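Local atomic coordinates of pyruvate carboxylase n-terminal domain (Aquifex aeolicus, PDB entry 1ULZ), a protein that is the biotin carboxylase subunit of a pyruvate carboxylase, a multidomain protein combining a Rossmann-like N-terminal domain, an ATP-grasp domain and a C-terminal biotin carboxylase domain. Residues A30-V35 with D46-I51; T58-Q63 with Y81-E86; N3-A8 with L24-V29; D75-G80 with A97-I102. The protein carries 1 engineered substitution. One frame throughout, in Å; residues are numbered along the deposited sequence.

Contact 1: residues A30-V35 with D46-I51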
loop_
_atom_site.group_PDB
_atom_site.type_symbol
_atom_site.label_atom_id
_atom_site.label_comp_id
_atom_site.label_asym_id
_atom_site.label_seq_id
_atom_site.Cartn_x
_atom_site.Cartn_y
_atom_site.Cartn_z
ATOM N N ALA A 30 25.705 -1.610 2.361
ATOM C CA ALA A 30 25.232 -2.942 2.702
ATOM C C ALA A 30 26.388 -3.907 2.955
ATOM O O ALA A 30 27.475 -3.745 2.404
ATOM C CB ALA A 30 24.354 -3.481 1.572
ATOM N N ILE A 31 26.147 -4.895 3.808
ATOM C CA ILE A 31 27.133 -5.935 4.079
ATOM C C ILE A 31 26.425 -7.261 3.810
ATOM O O ILE A 31 25.196 -7.344 3.887
ATOM C CB ILE A 31 27.657 -5.919 5.547
ATOM C CG1 ILE A 31 26.498 -5.995 6.534
ATOM C CG2 ILE A 31 28.484 -4.675 5.793
ATOM C CD1 ILE A 31 26.943 -6.111 7.985
ATOM N N TYR A 32 27.195 -8.294 3.483
ATOM C CA TYR A 32 26.611 -9.596 3.203
ATOM C C TYR A 32 27.649 -10.702 3.165
ATOM O O TYR A 32 28.854 -10.441 3.077
ATOM C CB TYR A 32 25.889 -9.577 1.853
ATOM C CG TYR A 32 26.790 -9.246 0.687
ATOM C CD1 TYR A 32 27.280 -7.963 0.510
ATOM C CD2 TYR A 32 27.137 -10.213 -0.249
ATOM C CE1 TYR A 32 28.079 -7.647 -0.560
ATOM C CE2 TYR A 32 27.944 -9.909 -1.331
ATOM C CZ TYR A 32 28.408 -8.623 -1.483
ATOM O OH TYR A 32 29.170 -8.289 -2.576
ATOM N N ASN A 33 27.166 -11.940 3.223
ATOM C CA ASN A 33 28.040 -13.099 3.149
ATOM C C ASN A 33 28.014 -13.555 1.696
ATOM O O ASN A 33 27.069 -13.253 0.962
ATOM C CB ASN A 33 27.539 -14.222 4.055
ATOM C CG ASN A 33 28.439 -15.450 4.009
ATOM O OD1 ASN A 33 28.434 -16.205 3.038
ATOM N ND2 ASN A 33 29.231 -15.641 5.058
ATOM N N GLU A 34 29.046 -14.271 1.277
ATOM C CA GLU A 34 29.122 -14.746 -0.098
ATOM C C GLU A 34 27.901 -15.562 -0.515
ATOM O O GLU A 34 27.484 -15.506 -1.669
ATOM C CB GLU A 34 30.399 -15.571 -0.293
ATOM C CG GLU A 34 30.546 -16.179 -1.676
ATOM C CD GLU A 34 29.846 -17.524 -1.797
ATOM O OE1 GLU A 34 29.475 -17.888 -2.930
ATOM O OE2 GLU A 34 29.677 -18.217 -0.766
ATOM N N VAL A 35 27.336 -16.319 0.421
ATOM C CA VAL A 35 26.165 -17.150 0.140
ATOM C C VAL A 35 24.930 -16.348 -0.279
ATOM O O VAL A 35 23.935 -16.919 -0.737
ATOM C CB VAL A 35 25.789 -18.005 1.360
ATOM C CG1 VAL A 35 26.945 -18.937 1.722
ATOM C CG2 VAL A 35 25.433 -17.106 2.528
ATOM N N ASP A 46 23.818 1.598 -2.180
ATOM C CA ASP A 46 24.723 2.393 -3.012
ATOM C C ASP A 46 26.115 1.761 -2.993
ATOM O O ASP A 46 26.836 1.802 -3.983
ATOM C CB ASP A 46 24.798 3.839 -2.504
ATOM C CG ASP A 46 23.430 4.492 -2.406
ATOM O OD1 ASP A 46 22.969 4.745 -1.275
ATOM O OD2 ASP A 46 22.808 4.743 -3.462
ATOM N N GLU A 47 26.475 1.186 -1.848
ATOM C CA GLU A 47 27.753 0.500 -1.637
ATOM C C GLU A 47 27.402 -0.825 -0.985
ATOM O O GLU A 47 26.457 -0.891 -0.204
ATOM C CB GLU A 47 28.649 1.256 -0.650
ATOM C CG GLU A 47 29.382 2.446 -1.183
ATOM C CD GLU A 47 30.235 3.100 -0.111
ATOM O OE1 GLU A 47 29.756 4.048 0.544
ATOM O OE2 GLU A 47 31.382 2.651 0.088
ATOM N N ALA A 48 28.167 -1.871 -1.275
ATOM C CA ALA A 48 27.903 -3.177 -0.682
ATOM C C ALA A 48 29.204 -3.964 -0.540
ATOM O O ALA A 48 29.979 -4.080 -1.491
ATOM C CB ALA A 48 26.893 -3.949 -1.538
ATOM N N TYR A 49 29.443 -4.505 0.649
ATOM C CA TYR A 49 30.665 -5.254 0.889
ATOM C C TYR A 49 30.449 -6.640 1.471
ATOM O O TYR A 49 29.702 -6.821 2.431
ATOM C CB TYR A 49 31.601 -4.466 1.811
ATOM C CG TYR A 49 31.963 -3.097 1.285
ATOM C CD1 TYR A 49 31.151 -2.000 1.533
ATOM C CD2 TYR A 49 33.102 -2.911 0.506
ATOM C CE1 TYR A 49 31.460 -0.750 1.019
ATOM C CE2 TYR A 49 33.420 -1.668 -0.014
ATOM C CZ TYR A 49 32.596 -0.591 0.245
ATOM O OH TYR A 49 32.905 0.643 -0.270
ATOM N N MET A 50 31.114 -7.616 0.862
ATOM C CA MET A 50 31.052 -9.000 1.299
ATOM C C MET A 50 32.076 -9.136 2.420
ATOM O O MET A 50 33.267 -8.918 2.202
ATOM C CB MET A 50 31.423 -9.921 0.133
ATOM C CG MET A 50 31.480 -11.399 0.475
ATOM S SD MET A 50 32.172 -12.323 -0.924
ATOM C CE MET A 50 33.897 -12.175 -0.564
ATOM N N ILE A 51 31.613 -9.483 3.617
ATOM C CA ILE A 51 32.502 -9.631 4.764
ATOM C C ILE A 51 32.094 -10.827 5.610
ATOM O O ILE A 51 30.972 -11.331 5.489
ATOM C CB ILE A 51 32.468 -8.386 5.663
ATOM C CG1 ILE A 51 31.069 -8.227 6.262
ATOM C CG2 ILE A 51 32.855 -7.158 4.866
ATOM C CD1 ILE A 51 30.938 -7.080 7.230
#

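Contact 2: residues T58-Q63 with Y81-E86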
loop_
_atom_site.group_PDB
_atom_site.type_symbol
_atom_site.label_atom_id
_atom_site.label_comp_id
_atom_site.label_asym_id
_atom_site.label_seq_id
_atom_site.Cartn_x
_atom_site.Cartn_y
_atom_site.Cartn_z
ATOM N N THR A 58 29.314 -12.665 9.541
ATOM C CA THR A 58 29.136 -11.512 8.664
ATOM C C THR A 58 28.413 -10.381 9.394
ATOM O O THR A 58 28.802 -9.214 9.297
ATOM C CB THR A 58 28.280 -11.873 7.423
ATOM O OG1 THR A 58 29.039 -12.693 6.524
ATOM C CG2 THR A 58 27.825 -10.604 6.702
ATOM N N TYR A 59 27.365 -10.740 10.132
ATOM C CA TYR A 59 26.557 -9.757 10.850
ATOM C C TYR A 59 26.817 -9.657 12.355
ATOM O O TYR A 59 26.241 -8.803 13.017
ATOM C CB TYR A 59 25.061 -10.047 10.622
ATOM C CG TYR A 59 24.679 -10.189 9.162
ATOM C CD1 TYR A 59 24.733 -11.423 8.526
ATOM C CD2 TYR A 59 24.347 -9.075 8.399
ATOM C CE1 TYR A 59 24.481 -11.545 7.166
ATOM C CE2 TYR A 59 24.096 -9.186 7.041
ATOM C CZ TYR A 59 24.169 -10.424 6.429
ATOM O OH TYR A 59 23.980 -10.528 5.069
ATOM N N LEU A 60 27.684 -10.509 12.896
ATOM C CA LEU A 60 27.934 -10.479 14.336
ATOM C C LEU A 60 29.320 -10.029 14.758
ATOM O O LEU A 60 29.595 -9.916 15.955
ATOM C CB LEU A 60 27.656 -11.854 14.953
ATOM C CG LEU A 60 26.233 -12.404 14.831
ATOM C CD1 LEU A 60 26.169 -13.783 15.474
ATOM C CD2 LEU A 60 25.243 -11.451 15.506
ATOM N N ASN A 61 30.203 -9.782 13.797
ATOM C CA ASN A 61 31.548 -9.351 14.145
ATOM C C ASN A 61 31.539 -7.849 14.390
ATOM O O ASN A 61 31.644 -7.046 13.463
ATOM C CB ASN A 61 32.537 -9.704 13.035
ATOM C CG ASN A 61 33.974 -9.606 13.499
ATOM O OD1 ASN A 61 34.404 -8.560 13.980
ATOM N ND2 ASN A 61 34.722 -10.699 13.366
ATOM N N LYS A 62 31.411 -7.489 15.660
ATOM C CA LYS A 62 31.346 -6.096 16.083
ATOM C C LYS A 62 32.446 -5.163 15.567
ATOM O O LYS A 62 32.159 -4.104 15.000
ATOM C CB LYS A 62 31.301 -6.035 17.617
ATOM C CG LYS A 62 30.068 -6.685 18.229
ATOM C CD LYS A 62 29.978 -6.427 19.734
ATOM C CE LYS A 62 31.145 -7.051 20.482
ATOM N NZ LYS A 62 31.107 -8.542 20.380
ATOM N N GLN A 63 33.701 -5.552 15.754
ATOM C CA GLN A 63 34.813 -4.709 15.333
ATOM C C GLN A 63 34.971 -4.566 13.823
ATOM O O GLN A 63 35.265 -3.480 13.329
ATOM C CB GLN A 63 36.119 -5.225 15.939
ATOM C CG GLN A 63 37.274 -4.278 15.738
ATOM C CD GLN A 63 36.985 -2.914 16.330
ATOM O OE1 GLN A 63 36.575 -2.811 17.486
ATOM N NE2 GLN A 63 37.201 -1.858 15.546
ATOM N N TYR A 81 16.656 -5.670 13.240
ATOM C CA TYR A 81 16.242 -6.496 14.374
ATOM C C TYR A 81 17.075 -7.780 14.384
ATOM O O TYR A 81 17.562 -8.231 13.341
ATOM C CB TYR A 81 14.732 -6.806 14.327
ATOM C CG TYR A 81 14.220 -7.471 13.064
ATOM C CD1 TYR A 81 14.625 -8.751 12.708
ATOM C CD2 TYR A 81 13.314 -6.819 12.230
ATOM C CE1 TYR A 81 14.146 -9.365 11.563
ATOM C CE2 TYR A 81 12.833 -7.424 11.083
ATOM C CZ TYR A 81 13.253 -8.695 10.754
ATOM O OH TYR A 81 12.794 -9.292 9.601
ATOM N N GLY A 82 17.256 -8.358 15.564
ATOM C CA GLY A 82 18.064 -9.555 15.659
ATOM C C GLY A 82 19.530 -9.183 15.542
ATOM O O GLY A 82 19.874 -8.002 15.529
ATOM N N PHE A 83 20.396 -10.186 15.443
ATOM C CA PHE A 83 21.836 -9.962 15.339
ATOM C C PHE A 83 22.394 -9.035 16.420
ATOM O O PHE A 83 22.295 -9.344 17.603
ATOM C CB PHE A 83 22.200 -9.432 13.952
ATOM C CG PHE A 83 21.927 -10.412 12.843
ATOM C CD1 PHE A 83 22.446 -11.700 12.896
ATOM C CD2 PHE A 83 21.149 -10.053 11.753
ATOM C CE1 PHE A 83 22.195 -12.613 11.880
ATOM C CE2 PHE A 83 20.894 -10.960 10.732
ATOM C CZ PHE A 83 21.418 -12.242 10.797
ATOM N N LEU A 84 22.978 -7.908 16.023
ATOM C CA LEU A 84 23.560 -6.976 16.994
ATOM C C LEU A 84 22.612 -5.865 17.444
ATOM O O LEU A 84 23.041 -4.930 18.122
ATOM C CB LEU A 84 24.823 -6.330 16.418
ATOM C CG LEU A 84 25.970 -7.234 15.958
ATOM C CD1 LEU A 84 27.052 -6.377 15.326
ATOM C CD2 LEU A 84 26.523 -8.020 17.136
ATOM N N ALA A 85 21.333 -5.976 17.083
ATOM C CA ALA A 85 20.332 -4.960 17.422
ATOM C C ALA A 85 20.235 -4.619 18.901
ATOM O O ALA A 85 20.152 -3.448 19.270
ATOM C CB ALA A 85 18.960 -5.390 16.914
ATOM N N GLU A 86 20.234 -5.640 19.748
ATOM C CA GLU A 86 20.128 -5.419 21.179
ATOM C C GLU A 86 21.406 -5.793 21.912
ATOM O O GLU A 86 21.368 -6.262 23.041
ATOM C CB GLU A 86 18.935 -6.199 21.735
ATOM C CG GLU A 86 17.621 -5.852 21.035
ATOM C CD GLU A 86 16.445 -6.642 21.565
ATOM O OE1 GLU A 86 15.904 -6.265 22.624
ATOM O OE2 GLU A 86 16.062 -7.646 20.928
#

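Contact 3: residues N3-A8 with L24-V29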
loop_
_atom_site.group_PDB
_atom_site.type_symbol
_atom_site.label_atom_id
_atom_site.label_comp_id
_atom_site.label_asym_id
_atom_site.label_seq_id
_atom_site.Cartn_x
_atom_site.Cartn_y
_atom_site.Cartn_z
ATOM N N ASN A 3 25.066 10.912 7.825
ATOM C CA ASN A 3 25.328 11.337 6.452
ATOM C C ASN A 3 25.437 10.134 5.522
ATOM O O ASN A 3 25.283 10.256 4.305
ATOM C CB ASN A 3 26.623 12.142 6.391
ATOM C CG ASN A 3 26.519 13.450 7.140
ATOM O OD1 ASN A 3 26.003 14.443 6.618
ATOM N ND2 ASN A 3 26.979 13.452 8.390
ATOM N N LYS A 4 25.736 8.980 6.108
ATOM C CA LYS A 4 25.852 7.733 5.367
ATOM C C LYS A 4 25.517 6.613 6.336
ATOM O O LYS A 4 26.126 6.493 7.404
ATOM C CB LYS A 4 27.267 7.542 4.815
ATOM C CG LYS A 4 27.442 6.212 4.092
ATOM C CD LYS A 4 28.836 6.029 3.483
ATOM C CE LYS A 4 29.013 6.842 2.208
ATOM N NZ LYS A 4 30.338 6.568 1.569
ATOM N N VAL A 5 24.545 5.796 5.954
ATOM C CA VAL A 5 24.096 4.702 6.795
ATOM C C VAL A 5 24.535 3.304 6.375
ATOM O O VAL A 5 24.313 2.875 5.244
ATOM C CB VAL A 5 22.559 4.706 6.905
ATOM C CG1 VAL A 5 22.085 3.501 7.715
ATOM C CG2 VAL A 5 22.099 6.016 7.543
ATOM N N LEU A 6 25.166 2.596 7.298
ATOM C CA LEU A 6 25.587 1.234 7.039
ATOM C C LEU A 6 24.519 0.367 7.694
ATOM O O LEU A 6 24.222 0.520 8.885
ATOM C CB LEU A 6 26.961 0.962 7.657
ATOM C CG LEU A 6 27.551 -0.437 7.418
ATOM C CD1 LEU A 6 29.059 -0.395 7.607
ATOM C CD2 LEU A 6 26.918 -1.443 8.366
ATOM N N VAL A 7 23.923 -0.517 6.904
ATOM C CA VAL A 7 22.882 -1.410 7.394
ATOM C C VAL A 7 23.516 -2.715 7.863
ATOM O O VAL A 7 23.962 -3.529 7.050
ATOM C CB VAL A 7 21.854 -1.712 6.281
ATOM C CG1 VAL A 7 20.721 -2.558 6.830
ATOM C CG2 VAL A 7 21.324 -0.404 5.693
ATOM N N ALA A 8 23.562 -2.910 9.177
ATOM C CA ALA A 8 24.152 -4.118 9.736
ATOM C C ALA A 8 23.118 -5.235 9.797
ATOM O O ALA A 8 22.910 -5.852 10.840
ATOM C CB ALA A 8 24.709 -3.839 11.125
ATOM N N LEU A 24 15.061 9.608 2.301
ATOM C CA LEU A 24 15.655 10.753 2.986
ATOM C C LEU A 24 16.832 11.309 2.183
ATOM O O LEU A 24 17.348 12.378 2.491
ATOM C CB LEU A 24 16.135 10.365 4.392
ATOM C CG LEU A 24 15.069 10.004 5.438
ATOM C CD1 LEU A 24 15.731 9.435 6.676
ATOM C CD2 LEU A 24 14.252 11.234 5.797
ATOM N N GLY A 25 17.248 10.582 1.150
ATOM C CA GLY A 25 18.369 11.031 0.340
ATOM C C GLY A 25 19.697 10.725 1.010
ATOM O O GLY A 25 20.689 11.420 0.796
ATOM N N ILE A 26 19.715 9.680 1.831
ATOM C CA ILE A 26 20.918 9.276 2.549
ATOM C C ILE A 26 21.559 8.058 1.890
ATOM O O ILE A 26 20.922 7.012 1.757
ATOM C CB ILE A 26 20.591 8.916 4.016
ATOM C CG1 ILE A 26 20.052 10.149 4.746
ATOM C CG2 ILE A 26 21.835 8.376 4.716
ATOM C CD1 ILE A 26 19.596 9.871 6.159
ATOM N N PRO A 27 22.828 8.183 1.460
ATOM C CA PRO A 27 23.516 7.059 0.820
ATOM C C PRO A 27 23.593 5.891 1.792
ATOM O O PRO A 27 23.681 6.093 3.005
ATOM C CB PRO A 27 24.892 7.640 0.476
ATOM C CG PRO A 27 25.105 8.668 1.536
ATOM C CD PRO A 27 23.738 9.328 1.633
ATOM N N THR A 28 23.562 4.673 1.266
ATOM C CA THR A 28 23.600 3.498 2.123
ATOM C C THR A 28 24.738 2.542 1.825
ATOM O O THR A 28 25.289 2.527 0.719
ATOM C CB THR A 28 22.293 2.696 2.019
ATOM O OG1 THR A 28 22.119 2.237 0.674
ATOM C CG2 THR A 28 21.113 3.562 2.404
ATOM N N VAL A 29 25.080 1.742 2.830
ATOM C CA VAL A 29 26.133 0.743 2.710
ATOM C C VAL A 29 25.588 -0.590 3.205
ATOM O O VAL A 29 25.072 -0.691 4.325
ATOM C CB VAL A 29 27.383 1.095 3.551
ATOM C CG1 VAL A 29 28.414 -0.029 3.431
ATOM C CG2 VAL A 29 27.989 2.409 3.077
#

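Contact 4: residues D75-G80 with A97-I102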
loop_
_atom_site.group_PDB
_atom_site.type_symbol
_atom_site.label_atom_id
_atom_site.label_comp_id
_atom_site.label_asym_id
_atom_site.label_seq_id
_atom_site.Cartn_x
_atom_site.Cartn_y
_atom_site.Cartn_z
ATOM N N ASP A 75 28.805 7.313 9.127
ATOM C CA ASP A 75 28.721 7.812 10.492
ATOM C C ASP A 75 27.509 7.353 11.290
ATOM O O ASP A 75 27.249 7.856 12.385
ATOM C CB ASP A 75 28.795 9.341 10.499
ATOM C CG ASP A 75 27.701 9.991 9.669
ATOM O OD1 ASP A 75 27.654 11.241 9.659
ATOM O OD2 ASP A 75 26.896 9.270 9.027
ATOM N N ALA A 76 26.777 6.389 10.750
ATOM C CA ALA A 76 25.603 5.865 11.430
ATOM C C ALA A 76 25.375 4.403 11.057
ATOM O O ALA A 76 25.657 3.983 9.933
ATOM C CB ALA A 76 24.374 6.702 11.076
ATOM N N ILE A 77 24.874 3.631 12.011
ATOM C CA ILE A 77 24.606 2.221 11.784
ATOM C C ILE A 77 23.207 1.810 12.230
ATOM O O ILE A 77 22.810 2.043 13.375
ATOM C CB ILE A 77 25.611 1.320 12.539
ATOM C CG1 ILE A 77 27.004 1.440 11.925
ATOM C CG2 ILE A 77 25.138 -0.124 12.503
ATOM C CD1 ILE A 77 28.046 0.578 12.628
ATOM N N HIS A 78 22.461 1.199 11.318
ATOM C CA HIS A 78 21.132 0.713 11.645
ATOM C C HIS A 78 21.219 -0.805 11.727
ATOM O O HIS A 78 21.469 -1.476 10.728
ATOM C CB HIS A 78 20.116 1.110 10.576
ATOM C CG HIS A 78 18.701 1.051 11.056
ATOM N ND1 HIS A 78 18.216 0.001 11.804
ATOM C CD2 HIS A 78 17.675 1.924 10.924
ATOM C CE1 HIS A 78 16.955 0.231 12.116
ATOM N NE2 HIS A 78 16.602 1.392 11.594
ATOM N N PRO A 79 21.005 -1.368 12.924
ATOM C CA PRO A 79 21.061 -2.811 13.170
ATOM C C PRO A 79 19.800 -3.608 12.829
ATOM O O PRO A 79 19.821 -4.838 12.879
ATOM C CB PRO A 79 21.385 -2.877 14.656
ATOM C CG PRO A 79 20.558 -1.765 15.186
ATOM C CD PRO A 79 20.791 -0.636 14.185
ATOM N N GLY A 80 18.713 -2.924 12.482
ATOM C CA GLY A 80 17.481 -3.635 12.176
ATOM C C GLY A 80 17.019 -4.401 13.409
ATOM O O GLY A 80 16.977 -3.840 14.505
ATOM N N ALA A 97 33.462 5.067 18.951
ATOM C CA ALA A 97 34.125 5.232 17.660
ATOM C C ALA A 97 33.589 6.445 16.912
ATOM O O ALA A 97 34.036 6.753 15.810
ATOM C CB ALA A 97 33.943 3.976 16.815
ATOM N N GLY A 98 32.622 7.131 17.509
ATOM C CA GLY A 98 32.056 8.303 16.864
ATOM C C GLY A 98 30.961 7.988 15.859
ATOM O O GLY A 98 30.591 8.845 15.048
ATOM N N ILE A 99 30.436 6.766 15.912
ATOM C CA ILE A 99 29.373 6.338 15.002
ATOM C C ILE A 99 28.002 6.399 15.681
ATOM O O ILE A 99 27.844 5.970 16.824
ATOM C CB ILE A 99 29.633 4.894 14.494
ATOM C CG1 ILE A 99 30.847 4.893 13.556
ATOM C CG2 ILE A 99 28.398 4.343 13.795
ATOM C CD1 ILE A 99 31.335 3.510 13.168
ATOM N N THR A 100 27.013 6.941 14.979
ATOM C CA THR A 100 25.670 7.046 15.536
ATOM C C THR A 100 24.907 5.732 15.442
ATOM O O THR A 100 24.525 5.299 14.352
ATOM C CB THR A 100 24.839 8.132 14.821
ATOM O OG1 THR A 100 25.439 9.415 15.036
ATOM C CG2 THR A 100 23.411 8.156 15.363
ATOM N N PHE A 101 24.701 5.086 16.584
ATOM C CA PHE A 101 23.952 3.841 16.605
ATOM C C PHE A 101 22.478 4.240 16.549
ATOM O O PHE A 101 21.998 5.004 17.391
ATOM C CB PHE A 101 24.267 3.056 17.886
ATOM C CG PHE A 101 23.554 1.729 17.990
ATOM C CD1 PHE A 101 22.334 1.628 18.646
ATOM C CD2 PHE A 101 24.109 0.584 17.439
ATOM C CE1 PHE A 101 21.680 0.407 18.752
ATOM C CE2 PHE A 101 23.460 -0.645 17.539
ATOM C CZ PHE A 101 22.247 -0.734 18.195
ATOM N N ILE A 102 21.772 3.754 15.534
ATOM C CA ILE A 102 20.361 4.067 15.389
ATOM C C ILE A 102 19.543 3.161 16.302
ATOM O O ILE A 102 19.093 2.090 15.904
ATOM C CB ILE A 102 19.917 3.918 13.914
ATOM C CG1 ILE A 102 20.705 4.911 13.056
ATOM C CG2 ILE A 102 18.416 4.172 13.772
ATOM C CD1 ILE A 102 20.372 4.867 11.582
#

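Contact 1: residues A30-V35 with D46-I51
Ala30 and Ala48 pair at the start of a parallel ladder, where small side chains let the strands come close: Tyr49 N donates to Ala30 O over 2.7 Å and Ala30 N to Glu47 O over 2.8 Å. The ladder continues with Tyr32 N to Tyr49 O, a less straight bond with an N-H...O angle of 139°, and Ile51 N to Tyr32 O.

Two places are tightly packed: Ile31 against Ile51 on one face, and the Tyr32 ring on the other. CG2 of Ile31 meets CD1 of Ile51 at 3.7 Å, and helix 62-71 presses on the pair through Ile65, Leu68 and Arg64, so branched aliphatic residues fit this interior face. Tyr32 CG sits between its backbone N and carbonyl carbon (chi1 60°), which swings the ring across the neighbouring strand. Its CE1 comes within 3.3 Å of Tyr49 C, Met50 CB lies over one face, 4.0 Å from the centroid, and the carbonyl carbon of Ala48 lies at the ring edge.

The solvent side is looser. Beyond the ring, Met50 extends into an exposed zone, where its SD meets Glu34, 3.8 Å from CB. Asn33 turns the chain off the sheet, its OD1 accepting from Val35 N in an Asx turn.

Strand 28-32, helix 40-44 and strand 47-50 thus form a beta-alpha-beta unit at one edge of a Rossmann-like parallel sheet.

Contact 2: residues T58-Q63 with Y81-E86
Beside Tyr59, whose ring packs on Phe83, the hydroxyl OG1 of Thr58 is gripped by Ile51 O and by Asn33 ND2, with a weaker bond to Asp54 O. This fastens the short helix 57-60 to the loops behind it, while Tyr59 faces the opposing loop.

No hydrogen bond crosses to residues 81-86; the contact is hydrophobic. Tyr59 and Phe83 form an offset stack, with centroids 5.0 Å apart and planes at 21°. The main touch is made by Tyr59 CB, which stands over the middle of the Phe83 ring, 3.8 Å from its centroid. Leu60 reaches the same ring from another direction, its CD2 lying at the edge 3.8 Å from Phe83 CD1.

Leu84 fills the next position. Its CG rests 3.3 Å from Tyr59 O, and its CD2 points at Leu60 O (3.8 Å) and at Lys62 CG (3.9 Å). A lysine suits this half-covered place because its methylenes pack while NZ reaches toward Glu89, a long and weak ion pair.

Both backbones are sharply bent here. Gly82 to Ala85 form a type II' turn closed by Ala85 N to Gly82 O at 2.9 Å, and Phe83 takes a positive phi (51°), unusual for a residue with a side chain. Asn61 links helices 57-60 and 62-71 as an N-cap, its OD1 taking Arg64 N. Through Tyr59, Leu60 and Lys62 this helix junction packs on the turn-containing loop between strand 76-78 and helix 88-96 of the alpha/beta domain.

Contact 3: residues N3-A8 with L24-V29
Three backbone hydrogen bonds join Val5 and Val7 to Pro27 and Val29. Val5 N gives to Pro27 O at 3.1 Å, Val29 N to Val5 O at 2.8 Å, and Val7 N to Val29 O at 2.8 Å; this last bond is nearly straight, with an N-H...O angle of 168°. Between them Thr28 CA and Leu6 CA make CA-H...O contacts with Val5 O and Val29 O. As a proline, residue 27 has no N-H to offer, but its carbonyl still begins the ladder.

Strands 5-7 and 28-32 run parallel, joined through helix 11-24 in a beta-alpha-beta crossover of the Rossmann-like domain. Gly25 ends that helix in a Schellman motif, its positive phi (80°) turning the chain back toward the sheet.

Apolar contacts fall on both faces. Val29 is flanked by two side chains of the other strand: its CG2 touches Lys4 CD at 3.7 Å and its CG1 faces Leu6 CG at 4.1 Å. On the other side, Val5 CG2 meets Ile26 CG2 at 3.7 Å. Beta-branched residues suit these extended backbones; Val5, Val7 and Thr28 pack against helix 11-24.

Polar groups gather at the N-terminal margin. Lys4 passes Val29 at a slant, and its extended start (chi1 177°) helps carry NZ to a salt bridge with Glu47 OE1 and a hydrogen bond to Val72 O, while Asn3 ND2 is held by Asp75 OD1.

Contact 4: residues D75-G80 with A97-I102
This is a largely buried pairing of parallel strands at an edge of the Rossmann-like sheet, strand 100-101 lying outermost beside strand 76-78. Three backbone bonds carry it: Thr100 N to Asp75 O (2.8 Å), Ile77 N to Thr100 O (2.9 Å) and Ile102 N to Ile77 O (2.9 Å). The first is straight at hydrogen (171°), although the donor stands 37° above the carbonyl plane rather than on a lone-pair direction. Ala76 CA adds a CA-H...O contact with Thr100 O (3.2 Å), and its small CB lies near Thr100 CB.

On one face Ile77 CG1 packs against Ile99 CG2 at 3.7 Å. Further along, Phe101 CG is anti to its backbone N (chi1 -179°), bringing the ring back toward Pro79 on the neighbouring strand; Pro79 CG reaches ring atom CZ at 3.6 Å and Pro79 CD lies over one face. The compact, rigid proline ring offers hydrocarbon to the phenyl ring where strand 76-78 ends.

Ile102 turns to the other side, its CG2 over a face of the His78 imidazole, 4.0 Å from the centroid. That ring is fixed at both nitrogens: ND1 accepts Gly80 N at 3.0 Å, near the ring plane, and NE2 bonds Gln311 OE1. Gly98 ends the preceding helix in a Schellman motif, and Thr100 OG1 is bonded to Met1 O.

Helices 62-71 and 88-96 cover the Ile77 face, helix 307-315 packs on Thr100 and Ile102, and strand 5-7 continues the sheet beyond strand 76-78.

Contacts 1, 3 and 4 are three seams of one parallel sheet, ordered 47-50, 28-32, 5-7, 76-78, 100-101. Contact 3 is nearest the middle and shares strand 28-32 with contact 1; contact 4 is the more buried of the two edge seams, whereas contact 1 has exposed residues around Met50 and Glu34. All three rely on backbone hydrogen bonds with aliphatic packing on the faces, while contact 2, made of helix ends and a loop, has none across it and depends on an aromatic stack and leucines. Side-chain polar bonds at the strand and helix ends tie contact 3 to contacts 1 and 4, and contact 1 to contact 2. Contact 2 also packs its Ala85 on Pro79 and Phe101 of contact 4.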